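Local coordinates for protein activated BY transcription factor SSRB (Salmonella enterica, PDB 2WNW) that is a family 30 glycoside hydrolase by sequence, with a TIM-barrel domain joined to a beta-sandwich domain, at residues E232-I237 / D287-F292; D243-W248 / Q279-C284. One frame throughout, in Å; residues are numbered along the deposited sequence.

Contact 1 (E232-I237 / D287-F292); sequences EMEIYI and DKKLLF
Tyr236 and Lys289 meet inside the barrel, their side chains crossing at a slant, and the lysine runs past the phenol end of the tyrosine: its CD lies 3.4 Å from Tyr236 OH, and its CB sits obliquely off the same ring. Lys289 is stretched out beyond CG, with CG anti to its own carbonyl carbon (chi1 -64°), and this carries the ammonium group past the tyrosine to Glu234. There NZ meets Glu234 OE2 at 2.8 Å in a salt bridge that uses the syn lone pair of that oxygen, the two side chains crossing at about a right angle. The other carboxylate oxygen is taken by the tyrosine: Tyr236 OH donates to Glu234 OE1 at 2.7 Å, arriving from above the carboxylate plane, 37° out of it. One glutamate thus holds both the lysine and the phenol. Leu291 closes over a face of the Tyr236 ring, its CD2 4.0 Å from the centroid in a CH-pi contact, while its CB touches CE1 at 3.8 Å. The polar cluster extends further, since Lys138 also pairs with Glu234 OE1 and Asp46 with Lys289 NZ. Strands 234-239 and 289-294 are not neighbours in the sheet; strand 264-268 runs between them, strand 138-143 contributes Met140 to the same interior, and helix 210-227 packs outside on Ile235.

Contact 2 (D243-W248 / Q279-C284); sequences DGLVDW and QYLAQC
Leu245 and Leu281 make the closest contact between 243-248 and 279-284, with Leu281 CD1 3.7 Å from Leu245 CG. This is wholly apolar packing, and no hydrogen bond crosses between the two segments. Leu281 spans two residues of the other helix: its CD1 meets Leu245, while its CG lies 4.2 Å from Val246 CG2. With Leu281 CG anti to its carbonyl carbon (chi1 -68°), the side chain reaches toward the other helix and meets both residues at a slant.

The aliphatic-aromatic part belongs to Val246 and Tyr280, whose side chains cross at about a right angle. Both methyls of the valine meet the same ring atom, CG1 at 4.0 Å and CG2 at 4.1 Å from Tyr280 CD2, and CG1 approaches the ring obliquely. Cys284 SG, one turn further along the tyrosine's own helix, lies over a face of that ring, 3.5 Å above its plane and offset toward the rim.

The polar links come from outside the two segments: Gln277, on helix 275-284, hydrogen-bonds to Val246 N and Asp243 O near the start of helix 245-252, where Gly244 is the N-cap residue. On the outer side the second subunit comes close: its Arg39 forms a salt bridge with Asp247, and its His40 meets the Tyr280 ring. Such side-by-side packing of helices from successive beta-alpha units, outside the parallel strands, is typical of the outer layer of a TIM barrel.

Contact 1 lies inside the barrel and contact 2 in the helical layer around it, their centres 14 Å apart. The chain joins them directly: strand 234-239 leads into helix 245-252, and helix 275-284 leads into strand 289-294, so contact 2 falls between the two halves of contact 1 in sequence. They also touch in space. Leu290 turns outward from its strand, and its CD1 comes within 3.6 Å of Ala282 N and 3.9 Å of Leu281 CB. Ile237 does the same on the other strand, with CD1 4.2 Å from Trp248 CD1. The strands of contact 1 therefore turn one side to the barrel interior and the other, through Leu290 and Ile237, to the helices of contact 2, which alone reaches the second subunit.

Contact 1 (E232-I237 / D287-F292)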
ATOM      1  N   GLU A 232       5.948  17.254 -29.021  1.00 29.28           N
ATOM      2  CA  GLU A 232       6.109  16.092 -28.151  1.00 29.39           C
ATOM      3  C   GLU A 232       6.616  16.370 -26.739  1.00 26.25           C
ATOM      4  O   GLU A 232       6.778  15.448 -25.944  1.00 25.50           O
ATOM      5  CB  GLU A 232       7.016  15.070 -28.838  1.00 32.50           C
ATOM      6  CG  GLU A 232       6.446  14.571 -30.157  1.00 38.74           C
ATOM      7  CD  GLU A 232       7.345  13.564 -30.845  1.00 42.67           C
ATOM      8  OE1 GLU A 232       6.950  13.053 -31.915  1.00 45.71           O
ATOM      9  OE2 GLU A 232       8.443  13.285 -30.319  1.00 45.64           O
ATOM     10  N   MET A 233       6.858  17.638 -26.429  1.00 22.82           N
ATOM     11  CA  MET A 233       7.331  18.028 -25.102  1.00 21.75           C
ATOM     12  C   MET A 233       6.321  17.608 -24.032  1.00 20.89           C
ATOM     13  O   MET A 233       5.114  17.788 -24.207  1.00 19.89           O
ATOM     14  CB  MET A 233       7.505  19.547 -25.046  1.00 21.60           C
ATOM     15  CG  MET A 233       7.998  20.083 -23.711  1.00 20.00           C
ATOM     16  SD  MET A 233       9.722  19.666 -23.431  1.00 21.00           S
ATOM     17  CE  MET A 233      10.542  20.946 -24.403  1.00 22.29           C
ATOM     18  N   GLU A 234       6.803  17.044 -22.927  1.00 19.85           N
ATOM     19  CA  GLU A 234       5.898  16.662 -21.847  1.00 17.68           C
ATOM     20  C   GLU A 234       5.863  17.825 -20.865  1.00 17.41           C
ATOM     21  O   GLU A 234       6.882  18.477 -20.636  1.00 18.83           O
ATOM     22  CB  GLU A 234       6.389  15.414 -21.098  1.00 19.52           C
ATOM     23  CG  GLU A 234       6.501  14.138 -21.917  1.00 20.87           C
ATOM     24  CD  GLU A 234       6.727  12.916 -21.040  1.00 22.94           C
ATOM     25  OE1 GLU A 234       7.235  13.076 -19.908  1.00 21.24           O
ATOM     26  OE2 GLU A 234       6.408  11.792 -21.480  1.00 23.54           O
ATOM     27  N   ILE A 235       4.692  18.093 -20.297  1.00 16.52           N
ATOM     28  CA  ILE A 235       4.564  19.159 -19.312  1.00 16.29           C
ATOM     29  C   ILE A 235       3.960  18.591 -18.032  1.00 15.29           C
ATOM     30  O   ILE A 235       2.923  17.920 -18.064  1.00 16.10           O
ATOM     31  CB  ILE A 235       3.671  20.313 -19.813  1.00 16.47           C
ATOM     32  CG1 ILE A 235       4.320  20.992 -21.026  1.00 18.34           C
ATOM     33  CG2 ILE A 235       3.474  21.336 -18.695  1.00 16.80           C
ATOM     34  CD1 ILE A 235       3.500  22.147 -21.601  1.00 17.68           C
ATOM     35  N   TYR A 236       4.629  18.851 -16.913  1.00 14.94           N
ATOM     36  CA  TYR A 236       4.178  18.384 -15.605  1.00 15.08           C
ATOM     37  C   TYR A 236       3.777  19.570 -14.738  1.00 15.92           C
ATOM     38  O   TYR A 236       4.325  20.666 -14.880  1.00 16.63           O
ATOM     39  CB  TYR A 236       5.301  17.616 -14.894  1.00 15.29           C
ATOM     40  CG  TYR A 236       5.647  16.288 -15.525  1.00 16.33           C
ATOM     41  CD1 TYR A 236       5.086  15.101 -15.047  1.00 16.93           C
ATOM     42  CD2 TYR A 236       6.506  16.220 -16.618  1.00 16.97           C
ATOM     43  CE1 TYR A 236       5.374  13.876 -15.650  1.00 17.61           C
ATOM     44  CE2 TYR A 236       6.801  15.005 -17.229  1.00 17.22           C
ATOM     45  CZ  TYR A 236       6.232  13.841 -16.742  1.00 18.33           C
ATOM     46  OH  TYR A 236       6.515  12.642 -17.360  1.00 18.37           O
ATOM     47  N   ILE A 237       2.810  19.348 -13.849  1.00 15.15           N
ATOM     48  CA  ILE A 237       2.364  20.383 -12.927  1.00 15.41           C
ATOM     49  C   ILE A 237       2.571  19.883 -11.493  1.00 16.57           C
ATOM     50  O   ILE A 237       3.010  18.748 -11.286  1.00 16.60           O
ATOM     51  CB  ILE A 237       0.878  20.764 -13.152  1.00 16.19           C
ATOM     52  CG1 ILE A 237      -0.014  19.527 -13.043  1.00 14.80           C
ATOM     53  CG2 ILE A 237       0.715  21.427 -14.523  1.00 17.53           C
ATOM     54  CD1 ILE A 237      -1.500  19.851 -13.110  1.00 15.15           C
ATOM     55  N   ASP A 287      -3.780   7.267 -17.700  1.00 25.13           N
ATOM     56  CA  ASP A 287      -3.010   7.713 -18.857  1.00 26.71           C
ATOM     57  C   ASP A 287      -2.057   8.871 -18.576  1.00 26.25           C
ATOM     58  O   ASP A 287      -1.344   9.317 -19.477  1.00 27.54           O
ATOM     59  CB  ASP A 287      -3.946   8.085 -20.012  1.00 29.83           C
ATOM     60  CG  ASP A 287      -4.849   6.933 -20.427  1.00 34.15           C
ATOM     61  OD1 ASP A 287      -4.361   5.785 -20.503  1.00 35.67           O
ATOM     62  OD2 ASP A 287      -6.047   7.179 -20.685  1.00 37.03           O
ATOM     63  N   LYS A 288      -2.040   9.360 -17.339  1.00 23.87           N
ATOM     64  CA  LYS A 288      -1.143  10.455 -16.975  1.00 21.84           C
ATOM     65  C   LYS A 288       0.062   9.902 -16.230  1.00 22.30           C
ATOM     66  O   LYS A 288       0.017   8.788 -15.711  1.00 22.53           O
ATOM     67  CB  LYS A 288      -1.872  11.481 -16.105  1.00 21.18           C
ATOM     68  CG  LYS A 288      -3.003  12.194 -16.831  1.00 23.52           C
ATOM     69  CD  LYS A 288      -2.502  12.859 -18.104  1.00 24.42           C
ATOM     70  CE  LYS A 288      -3.626  13.551 -18.857  1.00 25.05           C
ATOM     71  NZ  LYS A 288      -3.148  14.078 -20.167  1.00 26.76           N
ATOM     72  N   LYS A 289       1.144  10.673 -16.185  1.00 19.40           N
ATOM     73  CA  LYS A 289       2.352  10.225 -15.504  1.00 18.92           C
ATOM     74  C   LYS A 289       2.509  10.875 -14.138  1.00 18.60           C
ATOM     75  O   LYS A 289       2.226  12.059 -13.969  1.00 18.89           O
ATOM     76  CB  LYS A 289       3.580  10.518 -16.370  1.00 19.17           C
ATOM     77  CG  LYS A 289       3.585   9.742 -17.681  1.00 21.41           C
ATOM     78  CD  LYS A 289       4.876   9.933 -18.456  1.00 19.74           C
ATOM     79  CE  LYS A 289       4.888   9.081 -19.718  1.00 20.05           C
ATOM     80  NZ  LYS A 289       6.181   9.214 -20.461  1.00 19.21           N
ATOM     81  N   LEU A 290       2.950  10.079 -13.165  1.00 16.88           N
ATOM     82  CA  LEU A 290       3.164  10.551 -11.801  1.00 16.78           C
ATOM     83  C   LEU A 290       4.655  10.393 -11.534  1.00 15.38           C
ATOM     84  O   LEU A 290       5.119   9.354 -11.075  1.00 14.39           O
ATOM     85  CB  LEU A 290       2.340   9.713 -10.823  1.00 18.32           C
ATOM     86  CG  LEU A 290       0.837   9.699 -11.134  1.00 20.42           C
ATOM     87  CD1 LEU A 290       0.120   8.757 -10.173  1.00 20.45           C
ATOM     88  CD2 LEU A 290       0.269  11.111 -11.024  1.00 22.05           C
ATOM     89  N   LEU A 291       5.392  11.453 -11.829  1.00 15.82           N
ATOM     90  CA  LEU A 291       6.843  11.467 -11.712  1.00 15.46           C
ATOM     91  C   LEU A 291       7.432  11.997 -10.408  1.00 14.44           C
ATOM     92  O   LEU A 291       7.052  13.071  -9.941  1.00 15.17           O
ATOM     93  CB  LEU A 291       7.402  12.287 -12.879  1.00 14.80           C
ATOM     94  CG  LEU A 291       8.890  12.624 -12.947  1.00 14.87           C
ATOM     95  CD1 LEU A 291       9.691  11.363 -13.231  1.00 13.78           C
ATOM     96  CD2 LEU A 291       9.117  13.664 -14.039  1.00 14.02           C
ATOM     97  N   PHE A 292       8.361  11.243  -9.825  1.00 14.79           N
ATOM     98  CA  PHE A 292       9.040  11.710  -8.619  1.00 14.18           C
ATOM     99  C   PHE A 292      10.150  12.584  -9.195  1.00 14.63           C
ATOM    100  O   PHE A 292      11.079  12.077  -9.831  1.00 15.63           O
ATOM    101  CB  PHE A 292       9.660  10.561  -7.824  1.00 14.41           C
ATOM    102  CG  PHE A 292      10.511  11.031  -6.680  1.00 14.25           C
ATOM    103  CD1 PHE A 292       9.926  11.541  -5.526  1.00 13.80           C
ATOM    104  CD2 PHE A 292      11.899  11.038  -6.787  1.00 14.79           C
ATOM    105  CE1 PHE A 292      10.716  12.060  -4.491  1.00 15.06           C
ATOM    106  CE2 PHE A 292      12.695  11.555  -5.758  1.00 16.25           C
ATOM    107  CZ  PHE A 292      12.093  12.068  -4.609  1.00 14.46           C
TER

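Contact 2 (D243-W248 / Q279-C284)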
ATOM      1  N   ASP A 243       1.685  15.300  -0.131  1.00 14.90           N
ATOM      2  CA  ASP A 243       0.489  15.537   0.678  1.00 14.49           C
ATOM      3  C   ASP A 243      -0.624  16.323  -0.032  1.00 15.60           C
ATOM      4  O   ASP A 243      -1.795  16.201   0.329  1.00 16.34           O
ATOM      5  CB  ASP A 243       0.877  16.245   1.977  1.00 15.20           C
ATOM      6  CG  ASP A 243       1.445  17.626   1.736  1.00 16.11           C
ATOM      7  OD1 ASP A 243       0.671  18.607   1.782  1.00 18.06           O
ATOM      8  OD2 ASP A 243       2.664  17.726   1.485  1.00 16.76           O
ATOM      9  N   GLY A 244      -0.270  17.115  -1.041  1.00 16.40           N
ATOM     10  CA  GLY A 244      -1.281  17.895  -1.745  1.00 16.82           C
ATOM     11  C   GLY A 244      -1.553  17.423  -3.161  1.00 17.23           C
ATOM     12  O   GLY A 244      -2.210  18.107  -3.952  1.00 16.63           O
ATOM     13  N   LEU A 245      -1.059  16.232  -3.472  1.00 16.61           N
ATOM     14  CA  LEU A 245      -1.190  15.636  -4.797  1.00 17.48           C
ATOM     15  C   LEU A 245      -2.620  15.498  -5.344  1.00 17.77           C
ATOM     16  O   LEU A 245      -2.932  16.000  -6.430  1.00 15.07           O
ATOM     17  CB  LEU A 245      -0.505  14.268  -4.781  1.00 20.37           C
ATOM     18  CG  LEU A 245       0.058  13.670  -6.066  1.00 23.52           C
ATOM     19  CD1 LEU A 245       0.911  14.690  -6.798  1.00 21.39           C
ATOM     20  CD2 LEU A 245       0.884  12.436  -5.701  1.00 24.22           C
ATOM     21  N   VAL A 246      -3.486  14.816  -4.604  1.00 16.51           N
ATOM     22  CA  VAL A 246      -4.856  14.609  -5.062  1.00 17.50           C
ATOM     23  C   VAL A 246      -5.668  15.899  -5.176  1.00 17.73           C
ATOM     24  O   VAL A 246      -6.368  16.106  -6.172  1.00 16.49           O
ATOM     25  CB  VAL A 246      -5.597  13.604  -4.152  1.00 17.49           C
ATOM     26  CG1 VAL A 246      -7.044  13.458  -4.600  1.00 17.67           C
ATOM     27  CG2 VAL A 246      -4.895  12.248  -4.206  1.00 16.52           C
ATOM     28  N   ASP A 247      -5.574  16.766  -4.170  1.00 17.62           N
ATOM     29  CA  ASP A 247      -6.318  18.025  -4.188  1.00 19.24           C
ATOM     30  C   ASP A 247      -6.006  18.854  -5.435  1.00 18.06           C
ATOM     31  O   ASP A 247      -6.908  19.387  -6.086  1.00 19.34           O
ATOM     32  CB  ASP A 247      -6.007  18.867  -2.943  1.00 18.47           C
ATOM     33  CG  ASP A 247      -6.455  18.203  -1.647  1.00 20.77           C
ATOM     34  OD1 ASP A 247      -7.558  17.619  -1.620  1.00 19.93           O
ATOM     35  OD2 ASP A 247      -5.708  18.285  -0.644  1.00 22.86           O
ATOM     36  N   TRP A 248      -4.720  18.963  -5.755  1.00 17.86           N
ATOM     37  CA  TRP A 248      -4.268  19.735  -6.907  1.00 16.85           C
ATOM     38  C   TRP A 248      -4.688  19.098  -8.224  1.00 17.40           C
ATOM     39  O   TRP A 248      -5.200  19.775  -9.120  1.00 16.24           O
ATOM     40  CB  TRP A 248      -2.749  19.864  -6.863  1.00 16.41           C
ATOM     41  CG  TRP A 248      -2.188  20.935  -7.739  1.00 16.46           C
ATOM     42  CD1 TRP A 248      -1.642  20.782  -8.982  1.00 14.88           C
ATOM     43  CD2 TRP A 248      -2.025  22.312  -7.395  1.00 14.94           C
ATOM     44  NE1 TRP A 248      -1.131  21.980  -9.425  1.00 16.94           N
ATOM     45  CE2 TRP A 248      -1.355  22.936  -8.470  1.00 14.97           C
ATOM     46  CE3 TRP A 248      -2.373  23.082  -6.275  1.00 16.39           C
ATOM     47  CZ2 TRP A 248      -1.026  24.296  -8.460  1.00 18.34           C
ATOM     48  CZ3 TRP A 248      -2.043  24.435  -6.264  1.00 17.34           C
ATOM     49  CH2 TRP A 248      -1.376  25.025  -7.350  1.00 16.12           C
ATOM     50  N   GLN A 279      -1.195   6.301  -5.571  1.00 16.61           N
ATOM     51  CA  GLN A 279      -2.022   5.178  -6.003  1.00 17.93           C
ATOM     52  C   GLN A 279      -3.418   5.585  -6.467  1.00 17.23           C
ATOM     53  O   GLN A 279      -3.913   5.075  -7.475  1.00 17.46           O
ATOM     54  CB  GLN A 279      -2.134   4.143  -4.884  1.00 22.49           C
ATOM     55  CG  GLN A 279      -2.855   2.880  -5.312  1.00 28.42           C
ATOM     56  CD  GLN A 279      -2.416   1.675  -4.519  1.00 34.87           C
ATOM     57  OE1 GLN A 279      -2.672   1.580  -3.317  1.00 38.45           O
ATOM     58  NE2 GLN A 279      -1.737   0.745  -5.185  1.00 38.47           N
ATOM     59  N   TYR A 280      -4.050   6.501  -5.741  1.00 15.63           N
ATOM     60  CA  TYR A 280      -5.386   6.961  -6.113  1.00 17.46           C
ATOM     61  C   TYR A 280      -5.347   7.612  -7.497  1.00 16.11           C
ATOM     62  O   TYR A 280      -6.199   7.345  -8.342  1.00 16.08           O
ATOM     63  CB  TYR A 280      -5.915   7.975  -5.092  1.00 17.32           C
ATOM     64  CG  TYR A 280      -7.359   8.384  -5.326  1.00 18.27           C
ATOM     65  CD1 TYR A 280      -8.405   7.489  -5.097  1.00 19.74           C
ATOM     66  CD2 TYR A 280      -7.678   9.663  -5.779  1.00 20.93           C
ATOM     67  CE1 TYR A 280      -9.733   7.858  -5.311  1.00 22.45           C
ATOM     68  CE2 TYR A 280      -9.002  10.043  -5.998  1.00 22.58           C
ATOM     69  CZ  TYR A 280     -10.023   9.138  -5.762  1.00 22.93           C
ATOM     70  OH  TYR A 280     -11.333   9.510  -5.973  1.00 25.70           O
ATOM     71  N   LEU A 281      -4.362   8.475  -7.725  1.00 17.19           N
ATOM     72  CA  LEU A 281      -4.249   9.141  -9.019  1.00 16.72           C
ATOM     73  C   LEU A 281      -3.870   8.160 -10.122  1.00 17.14           C
ATOM     74  O   LEU A 281      -4.248   8.339 -11.283  1.00 17.64           O
ATOM     75  CB  LEU A 281      -3.217  10.276  -8.960  1.00 16.16           C
ATOM     76  CG  LEU A 281      -3.569  11.501  -8.106  1.00 17.24           C
ATOM     77  CD1 LEU A 281      -2.554  12.604  -8.392  1.00 15.73           C
ATOM     78  CD2 LEU A 281      -4.975  11.997  -8.430  1.00 17.05           C
ATOM     79  N   ALA A 282      -3.119   7.125  -9.763  1.00 17.33           N
ATOM     80  CA  ALA A 282      -2.711   6.125 -10.741  1.00 18.71           C
ATOM     81  C   ALA A 282      -3.947   5.375 -11.235  1.00 20.55           C
ATOM     82  O   ALA A 282      -4.004   4.940 -12.384  1.00 21.65           O
ATOM     83  CB  ALA A 282      -1.721   5.148 -10.116  1.00 19.12           C
ATOM     84  N   GLN A 283      -4.939   5.234 -10.365  1.00 20.72           N
ATOM     85  CA  GLN A 283      -6.166   4.534 -10.727  1.00 23.41           C
ATOM     86  C   GLN A 283      -7.158   5.465 -11.429  1.00 24.16           C
ATOM     87  O   GLN A 283      -7.877   5.041 -12.333  1.00 23.95           O
ATOM     88  CB  GLN A 283      -6.799   3.920  -9.472  1.00 25.49           C
ATOM     89  CG  GLN A 283      -5.843   3.002  -8.710  1.00 31.35           C
ATOM     90  CD  GLN A 283      -6.384   2.550  -7.362  1.00 36.40           C
ATOM     91  OE1 GLN A 283      -6.931   3.349  -6.596  1.00 38.53           O
ATOM     92  NE2 GLN A 283      -6.215   1.267  -7.057  1.00 39.06           N
ATOM     93  N   CYS A 284      -7.179   6.733 -11.022  1.00 24.63           N
ATOM     94  CA  CYS A 284      -8.084   7.720 -11.608  1.00 26.01           C
ATOM     95  C   CYS A 284      -7.572   8.336 -12.911  1.00 25.51           C
ATOM     96  O   CYS A 284      -8.360   8.691 -13.788  1.00 25.31           O
ATOM     97  CB  CYS A 284      -8.365   8.837 -10.598  1.00 27.97           C
ATOM     98  SG  CYS A 284      -9.343   8.306  -9.170  1.00 36.30           S
TER